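Local coordinates for protein malonate decarboxylase subunit alpha (Acinetobacter baumannii ATCC 17978, PDB 6MPR) that probably acts as the acyl-carrier-protein transferase subunit of malonate decarboxylase, exchanging acetyl for malonyl on the carrier protein during malonate breakdown, at residues A[72-77]-A[224-229]; A[66-71]-A[232-237]; A[434-439]-A[477-482]. All blocks are in the same frame, centred on the assembly; numbering follows the deposited sequence. Where two conformers were deposited one is given.

Interaction 1 (A[72-77]-A[224-229])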
loop_
_atom_site.group_PDB
_atom_site.type_symbol
_atom_site.label_atom_id
_atom_site.label_comp_id
_atom_site.label_asym_id
_atom_site.label_seq_id
_atom_site.Cartn_x
_atom_site.Cartn_y
_atom_site.Cartn_z
ATOM N N ALA A 72 -0.645 16.008 17.579
ATOM C CA ALA A 72 -1.499 16.004 18.763
ATOM C C ALA A 72 -0.668 16.518 19.942
ATOM O O ALA A 72 -0.308 15.792 20.874
ATOM C CB ALA A 72 -2.042 14.607 19.015
ATOM N N ASP A 73 -0.331 17.801 19.879
ATOM C CA ASP A 73 0.700 18.298 20.794
ATOM C C ASP A 73 0.190 18.498 22.215
ATOM O O ASP A 73 0.986 18.451 23.161
ATOM C CB ASP A 73 1.314 19.596 20.262
ATOM C CG ASP A 73 0.348 20.761 20.266
ATOM O OD1 ASP A 73 -0.657 20.736 19.507
ATOM O OD2 ASP A 73 0.587 21.709 21.046
ATOM N N PHE A 74 -1.114 18.709 22.395
ATOM C CA PHE A 74 -1.659 18.702 23.749
ATOM C C PHE A 74 -1.498 17.328 24.386
ATOM O O PHE A 74 -1.072 17.216 25.546
ATOM C CB PHE A 74 -3.125 19.131 23.712
ATOM C CG PHE A 74 -3.819 19.077 25.035
ATOM C CD1 PHE A 74 -3.409 19.884 26.087
ATOM C CD2 PHE A 74 -4.901 18.243 25.216
ATOM C CE1 PHE A 74 -4.077 19.848 27.311
ATOM C CE2 PHE A 74 -5.558 18.190 26.432
ATOM C CZ PHE A 74 -5.147 18.999 27.476
ATOM N N LEU A 75 -1.789 16.266 23.634
ATOM C CA LEU A 75 -1.637 14.922 24.194
ATOM C C LEU A 75 -0.171 14.575 24.424
ATOM O O LEU A 75 0.169 13.975 25.449
ATOM C CB LEU A 75 -2.302 13.875 23.287
ATOM C CG LEU A 75 -3.818 13.990 23.119
ATOM C CD1 LEU A 75 -4.373 12.876 22.197
ATOM C CD2 LEU A 75 -4.520 13.999 24.470
ATOM N N SER A 76 0.716 14.954 23.496
ATOM C CA SER A 76 2.130 14.638 23.684
ATOM C C SER A 76 2.734 15.443 24.831
ATOM O O SER A 76 3.491 14.890 25.635
ATOM C CB SER A 76 2.915 14.842 22.383
ATOM O OG SER A 76 2.803 16.169 21.893
ATOM N N ARG A 77 2.400 16.739 24.947
ATOM C CA ARG A 77 2.891 17.521 26.083
ATOM C C ARG A 77 2.355 16.959 27.394
ATOM O O ARG A 77 3.071 16.924 28.407
ATOM C CB ARG A 77 2.502 19.000 25.941
ATOM C CG ARG A 77 3.294 19.768 24.879
ATOM C CD ARG A 77 2.903 21.255 24.830
ATOM N NE ARG A 77 1.717 21.505 24.002
ATOM C CZ ARG A 77 0.524 21.844 24.495
ATOM N NH1 ARG A 77 0.354 21.975 25.805
ATOM N NH2 ARG A 77 -0.504 22.060 23.682
ATOM N N VAL A 224 -10.875 18.460 24.604
ATOM C CA VAL A 224 -10.620 19.748 23.969
ATOM C C VAL A 224 -9.201 20.179 24.320
ATOM O O VAL A 224 -8.843 20.273 25.501
ATOM C CB VAL A 224 -11.653 20.794 24.417
ATOM C CG1 VAL A 224 -11.347 22.161 23.789
ATOM C CG2 VAL A 224 -13.047 20.349 24.044
ATOM N N ALA A 225 -8.382 20.430 23.300
ATOM C CA ALA A 225 -6.992 20.790 23.548
ATOM C C ALA A 225 -6.907 22.168 24.196
ATOM O O ALA A 225 -7.800 23.006 24.037
ATOM C CB ALA A 225 -6.197 20.779 22.244
ATOM N N ASP A 226 -5.811 22.407 24.928
ATOM C CA ASP A 226 -5.623 23.721 25.533
ATOM C C ASP A 226 -5.450 24.789 24.470
ATOM O O ASP A 226 -5.701 25.969 24.738
ATOM C CB ASP A 226 -4.423 23.727 26.498
ATOM C CG ASP A 226 -3.125 23.183 25.867
ATOM O OD1 ASP A 226 -3.143 22.699 24.717
ATOM O OD2 ASP A 226 -2.078 23.228 26.557
ATOM N N GLN A 227 -5.039 24.392 23.273
ATOM C CA GLN A 227 -4.868 25.296 22.149
ATOM C C GLN A 227 -4.906 24.461 20.880
ATOM O O GLN A 227 -4.709 23.242 20.939
ATOM C CB GLN A 227 -3.547 26.071 22.264
ATOM C CG GLN A 227 -2.323 25.165 22.284
ATOM C CD GLN A 227 -1.053 25.947 22.482
ATOM O OE1 GLN A 227 -0.082 25.776 21.747
ATOM N NE2 GLN A 227 -1.050 26.813 23.479
ATOM N N PRO A 228 -5.207 25.068 19.732
ATOM C CA PRO A 228 -5.390 24.273 18.506
ATOM C C PRO A 228 -4.164 23.430 18.200
ATOM O O PRO A 228 -3.035 23.828 18.501
ATOM C CB PRO A 228 -5.617 25.335 17.427
ATOM C CG PRO A 228 -6.175 26.509 18.175
ATOM C CD PRO A 228 -5.479 26.499 19.508
ATOM N N PHE A 229 -4.400 22.252 17.606
ATOM C CA PHE A 229 -3.296 21.335 17.336
ATOM C C PHE A 229 -2.208 22.006 16.503
ATOM O O PHE A 229 -2.477 22.837 15.627
ATOM C CB PHE A 229 -3.781 20.022 16.668
ATOM C CG PHE A 229 -4.338 20.163 15.254
ATOM C CD1 PHE A 229 -3.501 20.336 14.150
ATOM C CD2 PHE A 229 -5.699 20.018 15.024
ATOM C CE1 PHE A 229 -4.018 20.425 12.860
ATOM C CE2 PHE A 229 -6.233 20.109 13.750
ATOM C CZ PHE A 229 -5.386 20.313 12.649
HETATM O O HOH W 1 -2.873 21.041 20.855
HETATM O O HOH W 2 -0.521 23.896 19.552
#

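Interaction 2 (A[66-71]-A[232-237])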
loop_
_atom_site.group_PDB
_atom_site.type_symbol
_atom_site.label_atom_id
_atom_site.label_comp_id
_atom_site.label_asym_id
_atom_site.label_seq_id
_atom_site.Cartn_x
_atom_site.Cartn_y
_atom_site.Cartn_z
ATOM N N GLY A 66 2.460 13.234 16.006
ATOM C CA GLY A 66 3.168 12.224 15.242
ATOM C C GLY A 66 2.861 12.010 13.766
ATOM O O GLY A 66 3.461 11.131 13.139
ATOM N N ASN A 67 1.920 12.755 13.195
ATOM C CA ASN A 67 1.783 12.804 11.744
ATOM C C ASN A 67 2.941 13.604 11.167
ATOM O O ASN A 67 3.653 14.310 11.885
ATOM C CB ASN A 67 0.484 13.488 11.295
ATOM C CG ASN A 67 -0.772 12.844 11.833
ATOM O OD1 ASN A 67 -1.239 11.833 11.310
ATOM N ND2 ASN A 67 -1.375 13.476 12.832
ATOM N N ASN A 68 3.105 13.548 9.849
ATOM C CA ASN A 68 4.150 14.372 9.257
ATOM C C ASN A 68 3.895 15.854 9.507
ATOM O O ASN A 68 4.842 16.613 9.758
ATOM C CB ASN A 68 4.295 14.114 7.764
ATOM C CG ASN A 68 5.453 14.911 7.159
ATOM O OD1 ASN A 68 6.618 14.509 7.256
ATOM N ND2 ASN A 68 5.140 16.057 6.570
ATOM N N GLN A 69 2.632 16.287 9.472
ATOM C CA GLN A 69 2.286 17.690 9.681
ATOM C C GLN A 69 1.511 17.884 10.982
ATOM O O GLN A 69 2.033 18.478 11.928
ATOM C CB GLN A 69 1.495 18.208 8.474
ATOM C CG GLN A 69 2.236 18.058 7.147
ATOM C CD GLN A 69 1.284 18.013 5.964
ATOM O OE1 GLN A 69 0.941 16.933 5.476
ATOM N NE2 GLN A 69 0.860 19.173 5.496
ATOM N N LYS A 70 0.274 17.391 11.063
ATOM C CA LYS A 70 -0.552 17.570 12.260
ATOM C C LYS A 70 0.066 16.875 13.468
ATOM O O LYS A 70 0.436 15.703 13.387
ATOM C CB LYS A 70 -1.953 17.004 11.997
ATOM C CG LYS A 70 -2.817 16.839 13.234
ATOM C CD LYS A 70 -4.216 16.377 12.834
ATOM C CE LYS A 70 -4.239 14.912 12.447
ATOM N NZ LYS A 70 -5.595 14.460 11.967
ATOM N N GLN A 71 0.158 17.595 14.593
ATOM C CA GLN A 71 0.681 17.056 15.847
ATOM C C GLN A 71 -0.392 17.135 16.921
ATOM O O GLN A 71 -0.959 18.210 17.167
ATOM C CB GLN A 71 1.927 17.806 16.362
ATOM C CG GLN A 71 3.045 18.014 15.333
ATOM C CD GLN A 71 3.598 16.696 14.837
ATOM O OE1 GLN A 71 3.845 15.772 15.632
ATOM N NE2 GLN A 71 3.777 16.585 13.523
ATOM N N GLU A 232 2.954 23.066 11.156
ATOM C CA GLU A 232 3.848 23.972 10.426
ATOM C C GLU A 232 3.609 23.902 8.928
ATOM O O GLU A 232 3.184 22.873 8.409
ATOM C CB GLU A 232 5.319 23.602 10.647
ATOM C CG GLU A 232 5.810 23.535 12.033
ATOM C CD GLU A 232 7.312 23.321 12.029
ATOM O OE1 GLU A 232 8.041 24.274 11.683
ATOM O OE2 GLU A 232 7.754 22.195 12.323
ATOM N N PRO A 233 3.950 24.968 8.177
ATOM C CA PRO A 233 3.920 24.877 6.714
ATOM C C PRO A 233 5.148 24.166 6.184
ATOM O O PRO A 233 6.176 24.801 5.922
ATOM C CB PRO A 233 3.887 26.349 6.265
ATOM C CG PRO A 233 4.582 27.082 7.364
ATOM C CD PRO A 233 4.248 26.336 8.641
ATOM N N LEU A 234 5.055 22.857 6.003
ATOM C CA LEU A 234 6.195 22.058 5.581
ATOM C C LEU A 234 6.234 21.808 4.078
ATOM O O LEU A 234 7.208 21.215 3.595
ATOM C CB LEU A 234 6.185 20.719 6.322
ATOM C CG LEU A 234 6.237 20.823 7.851
ATOM C CD1 LEU A 234 6.070 19.443 8.471
ATOM C CD2 LEU A 234 7.542 21.477 8.314
ATOM N N PHE A 235 5.219 22.248 3.323
ATOM C CA PHE A 235 5.120 21.934 1.900
ATOM C C PHE A 235 5.067 23.199 1.057
ATOM O O PHE A 235 4.519 23.211 -0.050
ATOM C CB PHE A 235 3.930 21.005 1.645
ATOM C CG PHE A 235 4.173 19.626 2.184
ATOM C CD1 PHE A 235 3.907 19.333 3.509
ATOM C CD2 PHE A 235 4.784 18.662 1.398
ATOM C CE1 PHE A 235 4.180 18.079 4.014
ATOM C CE2 PHE A 235 5.074 17.411 1.905
ATOM C CZ PHE A 235 4.769 17.122 3.218
ATOM N N THR A 236 5.684 24.259 1.574
ATOM C CA THR A 236 5.775 25.546 0.906
ATOM C C THR A 236 7.242 25.883 0.703
ATOM O O THR A 236 8.034 25.837 1.654
ATOM C CB THR A 236 5.073 26.638 1.727
ATOM O OG1 THR A 236 3.714 26.246 1.961
ATOM C CG2 THR A 236 5.105 27.977 0.999
ATOM N N ARG A 237 7.618 26.171 -0.537
ATOM C CA ARG A 237 8.940 26.701 -0.836
ATOM C C ARG A 237 8.778 28.109 -1.383
ATOM O O ARG A 237 8.000 28.329 -2.317
ATOM C CB ARG A 237 9.690 25.808 -1.827
ATOM C CG ARG A 237 10.134 24.472 -1.221
ATOM C CD ARG A 237 11.177 24.686 -0.119
ATOM N NE ARG A 237 11.553 23.435 0.542
ATOM C CZ ARG A 237 10.887 22.911 1.565
ATOM N NH1 ARG A 237 9.814 23.537 2.035
ATOM N NH2 ARG A 237 11.292 21.772 2.122
HETATM O O HOH W 3 3.900 20.295 11.578
HETATM O O HOH W 4 2.356 21.534 6.303
#

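Interaction 3 (A[434-439]-A[477-482])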
loop_
_atom_site.group_PDB
_atom_site.type_symbol
_atom_site.label_atom_id
_atom_site.label_comp_id
_atom_site.label_asym_id
_atom_site.label_seq_id
_atom_site.Cartn_x
_atom_site.Cartn_y
_atom_site.Cartn_z
ATOM N N VAL A 434 19.697 16.107 -7.659
ATOM C CA VAL A 434 20.573 16.531 -6.579
ATOM C C VAL A 434 21.714 17.364 -7.171
ATOM O O VAL A 434 22.250 17.020 -8.230
ATOM C CB VAL A 434 21.026 15.243 -5.838
ATOM C CG1 VAL A 434 22.436 14.845 -6.172
ATOM C CG2 VAL A 434 20.710 15.314 -4.328
ATOM N N GLU A 435 22.076 18.462 -6.505
ATOM C CA GLU A 435 23.276 19.177 -6.914
ATOM C C GLU A 435 24.510 18.423 -6.419
ATOM O O GLU A 435 24.448 17.623 -5.480
ATOM C CB GLU A 435 23.290 20.619 -6.391
ATOM C CG GLU A 435 22.099 21.466 -6.830
ATOM C CD GLU A 435 21.975 22.766 -6.052
ATOM O OE1 GLU A 435 22.926 23.578 -6.081
ATOM O OE2 GLU A 435 20.925 22.961 -5.401
ATOM N N THR A 436 25.639 18.660 -7.085
ATOM C CA THR A 436 26.823 17.864 -6.770
ATOM C C THR A 436 27.395 18.202 -5.397
ATOM O O THR A 436 28.025 17.347 -4.765
ATOM C CB THR A 436 27.879 18.023 -7.868
ATOM O OG1 THR A 436 28.246 19.405 -8.025
ATOM C CG2 THR A 436 27.315 17.478 -9.176
ATOM N N PHE A 437 27.159 19.410 -4.899
ATOM C CA PHE A 437 27.530 19.766 -3.538
ATOM C C PHE A 437 26.315 20.292 -2.796
ATOM O O PHE A 437 25.462 20.967 -3.380
ATOM C CB PHE A 437 28.658 20.801 -3.497
ATOM C CG PHE A 437 29.999 20.229 -3.829
ATOM C CD1 PHE A 437 30.354 19.994 -5.152
ATOM C CD2 PHE A 437 30.898 19.913 -2.826
ATOM C CE1 PHE A 437 31.586 19.468 -5.462
ATOM C CE2 PHE A 437 32.130 19.380 -3.128
ATOM C CZ PHE A 437 32.479 19.156 -4.441
ATOM N N GLN A 438 26.256 19.958 -1.510
ATOM C CA GLN A 438 25.138 20.309 -0.655
ATOM C C GLN A 438 25.294 21.725 -0.109
ATOM O O GLN A 438 26.336 22.370 -0.252
ATOM C CB GLN A 438 25.023 19.311 0.496
ATOM C CG GLN A 438 24.455 17.974 0.079
ATOM C CD GLN A 438 23.070 18.113 -0.522
ATOM O OE1 GLN A 438 22.230 18.849 -0.005
ATOM N NE2 GLN A 438 22.828 17.416 -1.626
ATOM N N GLU A 439 24.226 22.209 0.515
ATOM C CA GLU A 439 24.294 23.475 1.229
ATOM C C GLU A 439 25.239 23.299 2.412
ATOM O O GLU A 439 25.044 22.409 3.249
ATOM C CB GLU A 439 22.902 23.905 1.685
ATOM N N THR A 477 21.715 15.946 -12.064
ATOM C CA THR A 477 22.478 16.965 -11.344
ATOM C C THR A 477 22.526 18.236 -12.179
ATOM O O THR A 477 22.000 18.289 -13.298
ATOM C CB THR A 477 23.915 16.510 -11.033
ATOM O OG1 THR A 477 24.700 16.572 -12.234
ATOM C CG2 THR A 477 23.946 15.098 -10.476
ATOM N N GLU A 478 23.203 19.261 -11.652
ATOM C CA GLU A 478 23.401 20.465 -12.447
ATOM C C GLU A 478 24.325 20.215 -13.636
ATOM O O GLU A 478 24.412 21.067 -14.527
ATOM C CB GLU A 478 23.914 21.611 -11.558
ATOM C CG GLU A 478 25.410 21.606 -11.236
ATOM C CD GLU A 478 25.782 20.746 -10.041
ATOM O OE1 GLU A 478 24.950 19.921 -9.595
ATOM O OE2 GLU A 478 26.928 20.895 -9.547
ATOM N N GLU A 479 24.969 19.049 -13.691
ATOM C CA GLU A 479 25.803 18.658 -14.819
ATOM C C GLU A 479 25.040 17.954 -15.934
ATOM O O GLU A 479 25.477 17.998 -17.085
ATOM C CB GLU A 479 26.932 17.747 -14.327
ATOM C CG GLU A 479 27.901 18.445 -13.405
ATOM C CD GLU A 479 28.884 19.290 -14.179
ATOM O OE1 GLU A 479 29.901 18.723 -14.646
ATOM O OE2 GLU A 479 28.627 20.504 -14.342
ATOM N N GLY A 480 23.923 17.302 -15.641
ATOM C CA GLY A 480 23.194 16.581 -16.663
ATOM C C GLY A 480 22.464 15.390 -16.065
ATOM O O GLY A 480 22.305 15.296 -14.858
ATOM N N ILE A 481 22.013 14.491 -16.942
ATOM C CA ILE A 481 21.243 13.317 -16.543
ATOM C C ILE A 481 22.036 12.071 -16.911
ATOM O O ILE A 481 22.518 11.947 -18.041
ATOM C CB ILE A 481 19.857 13.268 -17.214
ATOM C CG1 ILE A 481 19.048 14.535 -16.931
ATOM C CG2 ILE A 481 19.076 12.036 -16.744
ATOM C CD1 ILE A 481 17.794 14.627 -17.777
ATOM N N ALA A 482 22.144 11.140 -15.969
ATOM C CA ALA A 482 22.612 9.793 -16.258
ATOM C C ALA A 482 21.386 8.890 -16.326
ATOM O O ALA A 482 20.624 8.801 -15.353
ATOM C CB ALA A 482 23.604 9.307 -15.193
HETATM O O HOH W 5 26.798 21.921 -6.809
#

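Interaction 1 (A[72-77]-A[224-229])
Phe74, in the first turn of helix 73-79, faces Ala225 in the loop leaving strand 221-224, their CA atoms 5.7 Å apart. With CG anti to the backbone N (chi1 176°), Phe74 lays its ring against Ala225 and takes CA of Ala225 over one face, a CH-pi contact of 4.1 Å to the centroid. One turn on, Arg77 meets Asp226 end-on. NH1 of Arg77 bonds OD2 of Asp226 at 2.8 Å and NH2 bonds OD1 at 2.9 Å, the latter almost straight at 176°. Both oxygens use their syn lone pairs, and the guanidinium of Arg77 and the carboxylate of Asp226 are nearly coplanar, 19° apart. From within the helix OD2 of Asp73 takes NE and NH2 of Arg77 side-on, both from the same face of its carboxylate. OD1 of Asp73 accepts from the backbone N of Tyr230, and a water links this oxygen to the carbonyl O of Gln227. The three residues form a salt-bridge network joining the helix after strand 61-64 to the loop after strand 221-224; two carboxylates hold the guanidinium's rotation, and its charge would be expected to offset their mutual repulsion and favour their ionised forms.

Interaction 2 (A[66-71]-A[232-237])
The Phe235 ring is met by two amides of the 66-71 loop, each turned steeply against it. Asn68, in one of its two conformers, comes from the opposite direction and brings ND2 to the ring edge, near the ring plane, 3.4 Å from CE1 of Phe235; its amide plane stands 60° from the ring. Placing CG of Asn68 anti to the backbone N (chi1 -176°) carries the amide of this conformer out to the edge. Gln69 instead crosses the phenyl group at about a right angle, its amide 57° from the ring, and lays CD obliquely 3.5 Å from CE1 of Phe235. The same ring carbon therefore lies against both amides. Leu234 completes the contact with a single methyl: CD1 sits 3.3 Å from the carbonyl O of Asn68 in that conformer, and more loosely against CG of Gln69.

Water supplies the polar bridging. One molecule donates to the carbonyl O of Gln69 at 2.6 Å and accepts from the backbone N of Glu232 at 3.0 Å. A second, in the plane of the Phe235 ring at its edge, accepts from NE2 of Gln69 and from the backbone N of Leu234. From outside, NE2 of Gln69 donates to the carbonyl O of Thr323, while OE1 accepts from Asn301 and Arg350. These bonds fix the rotation of the Gln69 amide that lies against the ring. Within the 66-71 loop, the Gln71 amide takes the backbone N of Gly66 on OE1 and gives NE2 to the carbonyl O atoms of Asn67 and Gln69. The contact joins the loop from strand 61-64 to helix 73-79 in the parallel-sheet part to the linker that runs from strand 221-224 to helix 244-261 and on into the mixed-sheet part, which also supplies Asn301, Thr323 and Arg350.

Interaction 3 (A[434-439]-A[477-482])
Glu478 sets CG between its backbone N and carbonyl carbon (chi1 80°) and bends again at chi2 (-85°), which curls its carboxylate back onto Thr436, whose OG1 takes the corresponding position (chi1 58°). The two side chains cross at about a right angle, and the carboxylate spans backbone and hydroxyl of one residue. OE1 of Glu478 accepts from the backbone N of Thr436 at 2.9 Å, while OE2 accepts from OG1 of Thr436 at 2.5 Å; each oxygen uses its syn lone pair. A water donating to OE2 of Glu478 and accepting from the backbone N of Phe437 extends the grip by one residue. These groups lie at the ends of neighbouring parallel strands, 429-433 and 474-477, in the mixed sheet, where a tight beta-hairpin with a two-residue loop leads into antiparallel strand 480-482. Thr477 shapes that turn: OG1 accepts from the backbone N of Glu479 at 2.9 Å, an ST turn, and itself bonds the carbonyl O of Val500. CA of Thr477 makes a CA-H...O contact of 3.1 Å with the carbonyl O of Val434. CG2 of Thr436 packs 4.0 Å from CB of Thr477, and Val245 of helix 244-261 touches the Glu478 side chain.

Interactions 1 and 2 both join the loop and helix after strand 61-64 to the linker that leaves strand 221-224 for the mixed-sheet part. They touch where Phe229 packs on Lys70 and Gln71. Interaction 3 belongs to the mixed sheet, its centre about 42 Å from that of interaction 1 and across the chain's centre. Interaction 2 lies nearest the chain's centre, about 10 Å from it, yet is no more buried than the others. There amides, a ring and waters meet without charge pairing; interaction 1 relies on a salt-bridge network where a largely buried helix start meets an exposed loop, and interaction 3 on a carboxylate bonded to neutral donors at strand ends.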